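Glycosyl hydrolase family 88 (Pedobacter heparinus, PDB 3WIW) probably hydrolyses unsaturated glucuronyl saccharides, with a specificity for heparin-derived substrates, as a glycoside hydrolase of family 88. Local coordinates at residues 155-169 with 222-235. Numbering follows the deposited sequence.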
ATOM      1  N   LYS A 155      -6.547  22.351 -12.969  1.00 16.59           N
ATOM      2  CA  LYS A 155      -5.496  22.957 -13.787  1.00 16.96           C
ATOM      3  C   LYS A 155      -4.204  22.130 -13.792  1.00 17.08           C
ATOM      4  O   LYS A 155      -3.520  22.025 -14.809  1.00 18.69           O
ATOM      5  CB  LYS A 155      -5.224  24.399 -13.339  1.00 19.08           C
ATOM      6  CG  LYS A 155      -6.431  25.335 -13.529  1.00 21.12           C
ATOM      7  CD  LYS A 155      -6.113  26.753 -13.082  1.00 22.67           C
ATOM      8  CE  LYS A 155      -7.374  27.579 -12.873  1.00 23.34           C
ATOM      9  NZ  LYS A 155      -8.112  27.765 -14.150  1.00 24.49           N
ATOM     10  N   VAL A 156      -3.871  21.543 -12.650  1.00 15.27           N
ATOM     11  CA  VAL A 156      -2.710  20.669 -12.557  1.00 13.80           C
ATOM     12  C   VAL A 156      -2.991  19.289 -13.162  1.00 13.15           C
ATOM     13  O   VAL A 156      -2.093  18.645 -13.728  1.00 15.12           O
ATOM     14  CB  VAL A 156      -2.240  20.515 -11.085  1.00 14.24           C
ATOM     15  CG1 VAL A 156      -1.065  19.524 -10.958  1.00 14.44           C
ATOM     16  CG2 VAL A 156      -1.853  21.868 -10.533  1.00 15.90           C
ATOM     17  N   GLY A 157      -4.224  18.815 -13.016  1.00 12.79           N
ATOM     18  CA  GLY A 157      -4.552  17.449 -13.381  1.00 12.75           C
ATOM     19  C   GLY A 157      -4.119  16.428 -12.329  1.00 12.70           C
ATOM     20  O   GLY A 157      -3.830  15.280 -12.669  1.00 13.01           O
ATOM     21  N   ALA A 158      -4.073  16.823 -11.052  1.00 11.93           N
ATOM     22  CA  ALA A 158      -3.654  15.892  -9.987  1.00 11.35           C
ATOM     23  C   ALA A 158      -4.218  16.322  -8.641  1.00 11.10           C
ATOM     24  O   ALA A 158      -4.579  17.487  -8.441  1.00 11.51           O
ATOM     25  CB  ALA A 158      -2.124  15.799  -9.902  1.00 12.27           C
ATOM     26  N   ILE A 159      -4.313  15.356  -7.730  1.00 11.26           N
ATOM     27  CA  ILE A 159      -4.582  15.583  -6.325  1.00 11.65           C
ATOM     28  C   ILE A 159      -3.328  16.124  -5.650  1.00 10.90           C
ATOM     29  O   ILE A 159      -2.224  15.597  -5.841  1.00 11.40           O
ATOM     30  CB  ILE A 159      -4.979  14.260  -5.649  1.00 11.38           C
ATOM     31  CG1 ILE A 159      -6.323  13.764  -6.220  1.00 12.55           C
ATOM     32  CG2 ILE A 159      -5.018  14.421  -4.117  1.00 11.05           C
ATOM     33  CD1 ILE A 159      -6.686  12.375  -5.780  1.00 13.73           C
ATOM     34  N   ARG A 160      -3.488  17.214  -4.897  1.00 11.25           N
ATOM     35  CA  ARG A 160      -2.420  17.733  -4.052  1.00 11.83           C
ATOM     36  C   ARG A 160      -2.188  16.768  -2.891  1.00 10.71           C
ATOM     37  O   ARG A 160      -3.104  16.499  -2.111  1.00 11.74           O
ATOM     38  CB  ARG A 160      -2.813  19.101  -3.502  1.00 12.35           C
ATOM     39  CG  ARG A 160      -1.647  19.769  -2.804  1.00 13.63           C
ATOM     40  CD  ARG A 160      -2.025  21.119  -2.308  1.00 16.10           C
ATOM     41  NE  ARG A 160      -0.935  21.708  -1.548  1.00 17.66           N
ATOM     42  CZ  ARG A 160      -0.851  22.996  -1.241  1.00 20.91           C
ATOM     43  NH1 ARG A 160      -1.784  23.846  -1.659  1.00 22.00           N
ATOM     44  NH2 ARG A 160       0.177  23.423  -0.515  1.00 23.46           N
ATOM     45  N   SER A 161      -0.974  16.250  -2.733  1.00 11.44           N
ATOM     46  CA  SER A 161      -0.753  15.244  -1.692  1.00 10.52           C
ATOM     47  C   SER A 161      -0.813  15.839  -0.290  1.00 11.40           C
ATOM     48  O   SER A 161      -1.489  15.283   0.597  1.00 11.81           O
ATOM     49  CB  SER A 161       0.577  14.527  -1.910  1.00 12.06           C
ATOM     50  OG  SER A 161       0.547  13.836  -3.133  1.00 11.32           O
ATOM     51  N   TRP A 162      -0.158  16.970  -0.076  0.64 12.77           N
ATOM     52  CA  TRP A 162      -0.199  17.575   1.250  0.64 14.46           C
ATOM     53  C   TRP A 162      -0.082  19.070   1.199  0.64 14.80           C
ATOM     54  O   TRP A 162       0.251  19.648   0.163  0.64 13.45           O
ATOM     55  CB  TRP A 162       0.865  16.990   2.166  0.64 14.72           C
ATOM     56  CG  TRP A 162       2.277  17.276   1.725  0.64 16.07           C
ATOM     57  CD1 TRP A 162       2.852  18.504   1.524  0.64 17.59           C
ATOM     58  CD2 TRP A 162       3.311  16.309   1.491  0.64 19.05           C
ATOM     59  NE1 TRP A 162       4.165  18.354   1.151  0.64 18.24           N
ATOM     60  CE2 TRP A 162       4.471  17.017   1.122  0.64 19.57           C
ATOM     61  CE3 TRP A 162       3.360  14.911   1.543  0.64 20.13           C
ATOM     62  CZ2 TRP A 162       5.675  16.375   0.818  0.64 21.01           C
ATOM     63  CZ3 TRP A 162       4.551  14.273   1.243  0.64 21.21           C
ATOM     64  CH2 TRP A 162       5.695  15.005   0.880  0.64 20.84           C
ATOM     65  N   ASP A 163      -0.344  19.679   2.347  1.00 16.57           N
ATOM     66  CA  ASP A 163      -0.505  21.129   2.450  1.00 19.43           C
ATOM     67  C   ASP A 163       0.624  21.817   3.193  1.00 22.30           C
ATOM     68  O   ASP A 163       0.695  23.049   3.215  1.00 23.99           O
ATOM     69  CB  ASP A 163      -1.820  21.458   3.147  1.00 21.02           C
ATOM     70  CG  ASP A 163      -3.010  21.063   2.322  1.00 22.43           C
ATOM     71  OD1 ASP A 163      -2.856  20.952   1.085  1.00 22.60           O
ATOM     72  OD2 ASP A 163      -4.089  20.866   2.908  1.00 23.69           O
ATOM     73  N   PHE A 164       1.491  21.028   3.816  1.00 23.43           N
ATOM     74  CA  PHE A 164       2.587  21.584   4.610  1.00 25.66           C
ATOM     75  C   PHE A 164       3.809  21.844   3.746  1.00 26.97           C
ATOM     76  O   PHE A 164       3.886  21.386   2.600  1.00 27.03           O
ATOM     77  CB  PHE A 164       2.943  20.662   5.784  1.00 26.92           C
ATOM     78  CG  PHE A 164       3.370  19.282   5.369  1.00 27.34           C
ATOM     79  CD1 PHE A 164       4.672  19.028   4.965  1.00 27.80           C
ATOM     80  CD2 PHE A 164       2.457  18.242   5.370  1.00 26.96           C
ATOM     81  CE1 PHE A 164       5.062  17.756   4.579  1.00 27.73           C
ATOM     82  CE2 PHE A 164       2.839  16.967   4.995  1.00 27.17           C
ATOM     83  CZ  PHE A 164       4.143  16.723   4.592  1.00 27.12           C
ATOM     84  N   GLY A 165       4.759  22.590   4.301  1.00 28.78           N
ATOM     85  CA  GLY A 165       6.042  22.777   3.655  1.00 30.06           C
ATOM     86  C   GLY A 165       6.021  23.843   2.578  1.00 30.94           C
ATOM     87  O   GLY A 165       5.016  24.530   2.383  1.00 31.19           O
ATOM     88  N   HIS A 166       7.134  23.961   1.864  1.00 31.07           N
ATOM     89  CA  HIS A 166       7.354  25.071   0.946  1.00 31.28           C
ATOM     90  C   HIS A 166       6.757  24.874  -0.447  1.00 30.31           C
ATOM     91  O   HIS A 166       6.587  25.850  -1.182  1.00 30.70           O
ATOM     92  CB  HIS A 166       8.850  25.307   0.786  1.00 32.52           C
ATOM     93  CG  HIS A 166       9.544  24.192   0.076  1.00 34.30           C
ATOM     94  ND1 HIS A 166      10.024  23.079   0.732  1.00 35.29           N
ATOM     95  CD2 HIS A 166       9.798  23.991  -1.239  1.00 35.34           C
ATOM     96  CE1 HIS A 166      10.570  22.254  -0.144  1.00 35.61           C
ATOM     97  NE2 HIS A 166      10.440  22.781  -1.349  1.00 35.76           N
ATOM     98  N   TRP A 167       6.455  23.631  -0.828  1.00 28.40           N
ATOM     99  CA  TRP A 167       5.971  23.373  -2.187  1.00 26.70           C
ATOM    100  C   TRP A 167       4.660  24.070  -2.459  1.00 26.50           C
ATOM    101  O   TRP A 167       3.776  24.126  -1.606  1.00 25.92           O
ATOM    102  CB  TRP A 167       5.757  21.886  -2.463  1.00 25.76           C
ATOM    103  CG  TRP A 167       6.896  21.018  -2.118  1.00 26.03           C
ATOM    104  CD1 TRP A 167       7.870  20.556  -2.959  1.00 26.11           C
ATOM    105  CD2 TRP A 167       7.172  20.468  -0.835  1.00 27.26           C
ATOM    106  NE1 TRP A 167       8.743  19.757  -2.267  1.00 27.20           N
ATOM    107  CE2 TRP A 167       8.337  19.687  -0.959  1.00 27.77           C
ATOM    108  CE3 TRP A 167       6.556  20.571   0.416  1.00 27.78           C
ATOM    109  CZ2 TRP A 167       8.889  19.005   0.116  1.00 28.54           C
ATOM    110  CZ3 TRP A 167       7.106  19.901   1.480  1.00 28.69           C
ATOM    111  CH2 TRP A 167       8.262  19.125   1.326  1.00 28.77           C
ATOM    112  N   GLN A 168       4.547  24.580  -3.674  1.00 26.40           N
ATOM    113  CA  GLN A 168       3.322  25.162  -4.164  1.00 27.39           C
ATOM    114  C   GLN A 168       2.244  24.088  -4.304  1.00 23.14           C
ATOM    115  O   GLN A 168       1.076  24.295  -3.963  1.00 24.12           O
ATOM    116  CB  GLN A 168       3.630  25.800  -5.513  1.00 30.74           C
ATOM    117  CG  GLN A 168       2.446  26.315  -6.227  1.00 33.44           C
ATOM    118  CD  GLN A 168       2.804  27.269  -7.346  1.00 35.20           C
ATOM    119  OE1 GLN A 168       1.988  27.529  -8.224  1.00 36.46           O
ATOM    120  NE2 GLN A 168       4.025  27.805  -7.312  1.00 35.81           N
ATOM    121  N   PHE A 169       2.637  22.924  -4.803  1.00 18.43           N
ATOM    122  CA  PHE A 169       1.674  21.870  -5.094  1.00 15.00           C
ATOM    123  C   PHE A 169       2.414  20.557  -5.241  1.00 14.12           C
ATOM    124  O   PHE A 169       2.737  20.143  -6.346  1.00 13.44           O
ATOM    125  CB  PHE A 169       0.882  22.223  -6.367  1.00 15.30           C
ATOM    126  CG  PHE A 169      -0.378  21.412  -6.559  1.00 14.46           C
ATOM    127  CD1 PHE A 169      -0.325  20.114  -7.057  1.00 13.19           C
ATOM    128  CD2 PHE A 169      -1.626  21.958  -6.253  1.00 14.77           C
ATOM    129  CE1 PHE A 169      -1.480  19.364  -7.237  1.00 12.81           C
ATOM    130  CE2 PHE A 169      -2.796  21.208  -6.425  1.00 14.33           C
ATOM    131  CZ  PHE A 169      -2.725  19.914  -6.930  1.00 12.18           C
ATOM    132  N   TYR A 222       4.251  21.059  -8.700  1.00 14.34           N
ATOM    133  CA  TYR A 222       3.633  21.722  -9.841  1.00 14.84           C
ATOM    134  C   TYR A 222       3.303  23.182  -9.580  1.00 14.80           C
ATOM    135  O   TYR A 222       3.152  23.601  -8.427  1.00 16.04           O
ATOM    136  CB  TYR A 222       2.323  21.011 -10.157  1.00 15.64           C
ATOM    137  CG  TYR A 222       2.452  19.602 -10.696  1.00 13.74           C
ATOM    138  CD1 TYR A 222       2.584  19.374 -12.066  1.00 14.12           C
ATOM    139  CD2 TYR A 222       2.391  18.498  -9.849  1.00 13.53           C
ATOM    140  CE1 TYR A 222       2.653  18.082 -12.577  1.00 13.14           C
ATOM    141  CE2 TYR A 222       2.485  17.193 -10.353  1.00 12.90           C
ATOM    142  CZ  TYR A 222       2.610  17.000 -11.724  1.00 12.10           C
ATOM    143  OH  TYR A 222       2.694  15.718 -12.245  1.00 13.22           O
ATOM    144  N   ASP A 223       3.138  23.937 -10.662  1.00 16.20           N
ATOM    145  CA  ASP A 223       2.607  25.284 -10.598  1.00 18.26           C
ATOM    146  C   ASP A 223       1.097  25.149 -10.562  1.00 19.46           C
ATOM    147  O   ASP A 223       0.502  24.531 -11.452  1.00 18.51           O
ATOM    148  CB  ASP A 223       3.022  26.041 -11.856  1.00 20.40           C
ATOM    149  CG  ASP A 223       2.616  27.497 -11.833  1.00 23.50           C
ATOM    150  OD1 ASP A 223       1.404  27.802 -11.925  1.00 23.11           O
ATOM    151  OD2 ASP A 223       3.523  28.346 -11.764  1.00 27.33           O
ATOM    152  N   THR A 224       0.463  25.715  -9.541  0.65 20.75           N
ATOM    153  CA  THR A 224      -0.977  25.528  -9.350  0.65 22.47           C
ATOM    154  C   THR A 224      -1.847  26.149 -10.428  0.65 23.11           C
ATOM    155  O   THR A 224      -2.991  25.744 -10.606  0.65 23.92           O
ATOM    156  CB  THR A 224      -1.478  26.126  -8.028  0.65 23.80           C
ATOM    157  OG1 THR A 224      -1.318  27.549  -8.061  0.65 25.08           O
ATOM    158  CG2 THR A 224      -0.732  25.544  -6.854  0.65 23.08           C
ATOM    159  N   LEU A 225      -1.321  27.154 -11.117  1.00 23.25           N
ATOM    160  CA  LEU A 225      -2.085  27.851 -12.142  1.00 24.19           C
ATOM    161  C   LEU A 225      -1.830  27.287 -13.539  1.00 24.02           C
ATOM    162  O   LEU A 225      -2.778  27.047 -14.303  1.00 25.02           O
ATOM    163  CB  LEU A 225      -1.780  29.348 -12.085  1.00 25.38           C
ATOM    164  CG  LEU A 225      -2.330  30.065 -10.843  1.00 26.91           C
ATOM    165  CD1 LEU A 225      -1.967  31.535 -10.856  1.00 27.52           C
ATOM    166  CD2 LEU A 225      -3.842  29.903 -10.726  1.00 27.99           C
ATOM    167  N   SER A 226      -0.556  27.055 -13.861  1.00 22.71           N
ATOM    168  CA  SER A 226      -0.181  26.607 -15.204  1.00 21.93           C
ATOM    169  C   SER A 226      -0.132  25.090 -15.349  1.00 22.10           C
ATOM    170  O   SER A 226      -0.185  24.562 -16.467  1.00 22.83           O
ATOM    171  CB  SER A 226       1.167  27.194 -15.612  1.00 21.44           C
ATOM    172  OG  SER A 226       2.211  26.547 -14.913  1.00 21.28           O
ATOM    173  N   GLY A 227      -0.013  24.393 -14.221  1.00 20.41           N
ATOM    174  CA  GLY A 227       0.155  22.948 -14.213  1.00 20.03           C
ATOM    175  C   GLY A 227       1.539  22.480 -14.624  1.00 19.10           C
ATOM    176  O   GLY A 227       1.782  21.289 -14.748  1.00 19.87           O
ATOM    177  N   LYS A 228       2.451  23.414 -14.863  1.00 18.32           N
ATOM    178  CA  LYS A 228       3.799  23.036 -15.263  1.00 19.55           C
ATOM    179  C   LYS A 228       4.569  22.417 -14.113  1.00 18.38           C
ATOM    180  O   LYS A 228       4.342  22.745 -12.940  1.00 18.88           O
ATOM    181  CB  LYS A 228       4.552  24.232 -15.804  1.00 21.80           C
ATOM    182  CG  LYS A 228       3.975  24.713 -17.121  1.00 25.71           C
ATOM    183  CD  LYS A 228       4.676  25.962 -17.608  1.00 28.94           C
ATOM    184  CE  LYS A 228       4.381  26.224 -19.077  1.00 31.48           C
ATOM    185  NZ  LYS A 228       5.619  26.737 -19.724  1.00 33.44           N
ATOM    186  N   VAL A 229       5.477  21.504 -14.443  1.00 18.03           N
ATOM    187  CA  VAL A 229       6.344  20.893 -13.443  1.00 17.30           C
ATOM    188  C   VAL A 229       7.405  21.903 -13.018  1.00 17.19           C
ATOM    189  O   VAL A 229       8.122  22.453 -13.871  1.00 18.34           O
ATOM    190  CB  VAL A 229       7.031  19.638 -14.008  1.00 16.66           C
ATOM    191  CG1 VAL A 229       8.137  19.146 -13.073  1.00 16.98           C
ATOM    192  CG2 VAL A 229       6.008  18.527 -14.263  1.00 17.08           C
ATOM    193  N   LEU A 230       7.499  22.154 -11.716  1.00 16.43           N
ATOM    194  CA  LEU A 230       8.517  23.064 -11.194  1.00 18.52           C
ATOM    195  C   LEU A 230       9.744  22.333 -10.637  1.00 18.71           C
ATOM    196  O   LEU A 230      10.877  22.769 -10.840  1.00 21.56           O
ATOM    197  CB  LEU A 230       7.928  23.968 -10.118  1.00 19.92           C
ATOM    198  CG  LEU A 230       6.791  24.869 -10.578  1.00 21.04           C
ATOM    199  CD1 LEU A 230       6.237  25.588  -9.367  1.00 22.43           C
ATOM    200  CD2 LEU A 230       7.277  25.868 -11.649  1.00 21.27           C
ATOM    201  N   GLN A 231       9.529  21.234  -9.918  0.61 17.38           N
ATOM    202  CA  GLN A 231      10.638  20.494  -9.324  0.61 17.79           C
ATOM    203  C   GLN A 231      10.369  19.004  -9.368  0.61 15.37           C
ATOM    204  O   GLN A 231       9.218  18.570  -9.347  0.61 14.30           O
ATOM    205  CB  GLN A 231      10.886  20.920  -7.866  0.61 21.12           C
ATOM    206  CG  GLN A 231      11.118  22.414  -7.630  0.61 24.21           C
ATOM    207  CD  GLN A 231      12.464  22.905  -8.143  0.61 26.79           C
ATOM    208  OE1 GLN A 231      13.349  22.114  -8.466  0.61 28.02           O
ATOM    209  NE2 GLN A 231      12.618  24.222  -8.222  0.61 28.03           N
ATOM    210  N   ARG A 232      11.456  18.228  -9.397  1.00 15.06           N
ATOM    211  CA  ARG A 232      11.403  16.760  -9.379  1.00 14.82           C
ATOM    212  C   ARG A 232      12.416  16.336  -8.327  1.00 14.37           C
ATOM    213  O   ARG A 232      13.615  16.534  -8.482  1.00 16.23           O
ATOM    214  CB  ARG A 232      11.761  16.152 -10.742  1.00 14.76           C
ATOM    215  CG  ARG A 232      11.001  16.708 -11.932  1.00 16.47           C
ATOM    216  CD  ARG A 232      11.580  16.228 -13.259  1.00 17.82           C
ATOM    217  NE  ARG A 232      10.797  16.737 -14.377  1.00 20.33           N
ATOM    218  CZ  ARG A 232      10.941  17.946 -14.891  1.00 24.28           C
ATOM    219  NH1 ARG A 232      10.171  18.324 -15.902  1.00 25.85           N
ATOM    220  NH2 ARG A 232      11.847  18.773 -14.385  1.00 25.99           N
ATOM    221  N   GLU A 233      11.949  15.745  -7.240  0.64 13.15           N
ATOM    222  CA  GLU A 233      12.833  15.524  -6.103  0.64 13.32           C
ATOM    223  C   GLU A 233      12.414  14.362  -5.225  0.64 10.41           C
ATOM    224  O   GLU A 233      11.304  13.848  -5.333  0.64  9.44           O
ATOM    225  CB  GLU A 233      12.915  16.800  -5.277  0.64 16.89           C
ATOM    226  CG  GLU A 233      11.602  17.162  -4.606  0.64 20.85           C
ATOM    227  CD  GLU A 233      11.640  18.516  -3.921  0.64 25.22           C
ATOM    228  OE1 GLU A 233      10.973  18.665  -2.867  0.64 26.66           O
ATOM    229  OE2 GLU A 233      12.320  19.428  -4.446  0.64 26.83           O
ATOM    230  N   THR A 234      13.328  13.909  -4.376  1.00 10.60           N
ATOM    231  CA  THR A 234      12.994  12.842  -3.450  1.00 10.20           C
ATOM    232  C   THR A 234      12.384  13.405  -2.165  1.00 11.17           C
ATOM    233  O   THR A 234      12.475  14.598  -1.865  1.00 14.38           O
ATOM    234  CB  THR A 234      14.199  11.946  -3.128  1.00 11.47           C
ATOM    235  OG1 THR A 234      13.693  10.744  -2.535  1.00 10.76           O
ATOM    236  CG2 THR A 234      15.183  12.630  -2.161  1.00 11.75           C
ATOM    237  N   HIS A 235      11.778  12.526  -1.390  1.00 10.70           N
ATOM    238  CA  HIS A 235      11.453  12.832  -0.014  1.00 11.52           C
ATOM    239  C   HIS A 235      11.991  11.718   0.880  1.00 11.13           C
ATOM    240  O   HIS A 235      12.729  11.991   1.818  1.00 13.12           O
ATOM    241  CB  HIS A 235       9.950  13.063   0.169  1.00 14.42           C
ATOM    242  CG  HIS A 235       9.582  13.495   1.546  1.00 18.98           C
ATOM    243  ND1 HIS A 235       9.927  14.730   2.055  1.00 22.82           N
ATOM    244  CD2 HIS A 235       8.884  12.863   2.520  1.00 21.16           C
ATOM    245  CE1 HIS A 235       9.464  14.836   3.287  1.00 24.01           C
ATOM    246  NE2 HIS A 235       8.835  13.714   3.594  1.00 23.58           N
TER
HETATM  247  O   HOH W   1       0.072  19.294 -15.240  1.00 18.11           O
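The hairpin turn between strands 219-222 and 229-233 packs against segment 155-169, with Gln168 reaching across to the turn; the other end of the contact, at Trp162 and His235, comes near the predicted active site. With CG anti to the backbone N (chi1 174°) and the chain extended beyond it, Gln168 OE1 accepts from Thr224 N at 2.7 Å, the donor lying above the carbonyl plane, and more weakly from Thr224 OG1. With an alanine in place of Gln168, Thr224 N would probably lose this acceptor and a gap would open beside the CG2 methyl of Thr224. Within the turn, Asp223 OD1 accepts from opposite faces of its carboxylate, the bond from Leu225 N closing an Asx turn and the one from Ser226 N completing an Asx motif. Close by, Val156 lays CG1 over one face of the Tyr222 ring, 3.8 Å from its centroid, a CH-pi contact, and a water donates to both Val156 O and Gly227 O.

In this (alpha/alpha)6-barrel, the hairpin forms a three-stranded antiparallel sheet with strand 170-172; Tyr222 N bonds to Phe169 O at 2.9 Å beside the start of strand 170-172, where strand 219-222 ends. Further along, Trp167 NE1 gives a nearly straight bond (2.6 Å, 164°) to Glu233 OE1, which lies in the indole plane but is met from above its own carboxylate plane. Nearer the predicted nucleophile Asp116, Trp162 turns its edge toward the face of His235, centroids of its six-membered ring and the imidazole 5.3 Å apart and planes at 57°. His235, which follows the predicted substrate-binding Thr234 in the chain, hydrogen-bonds through NE2 to a sulfonate oxygen of a buffer molecule, probably from the crystallisation liquor.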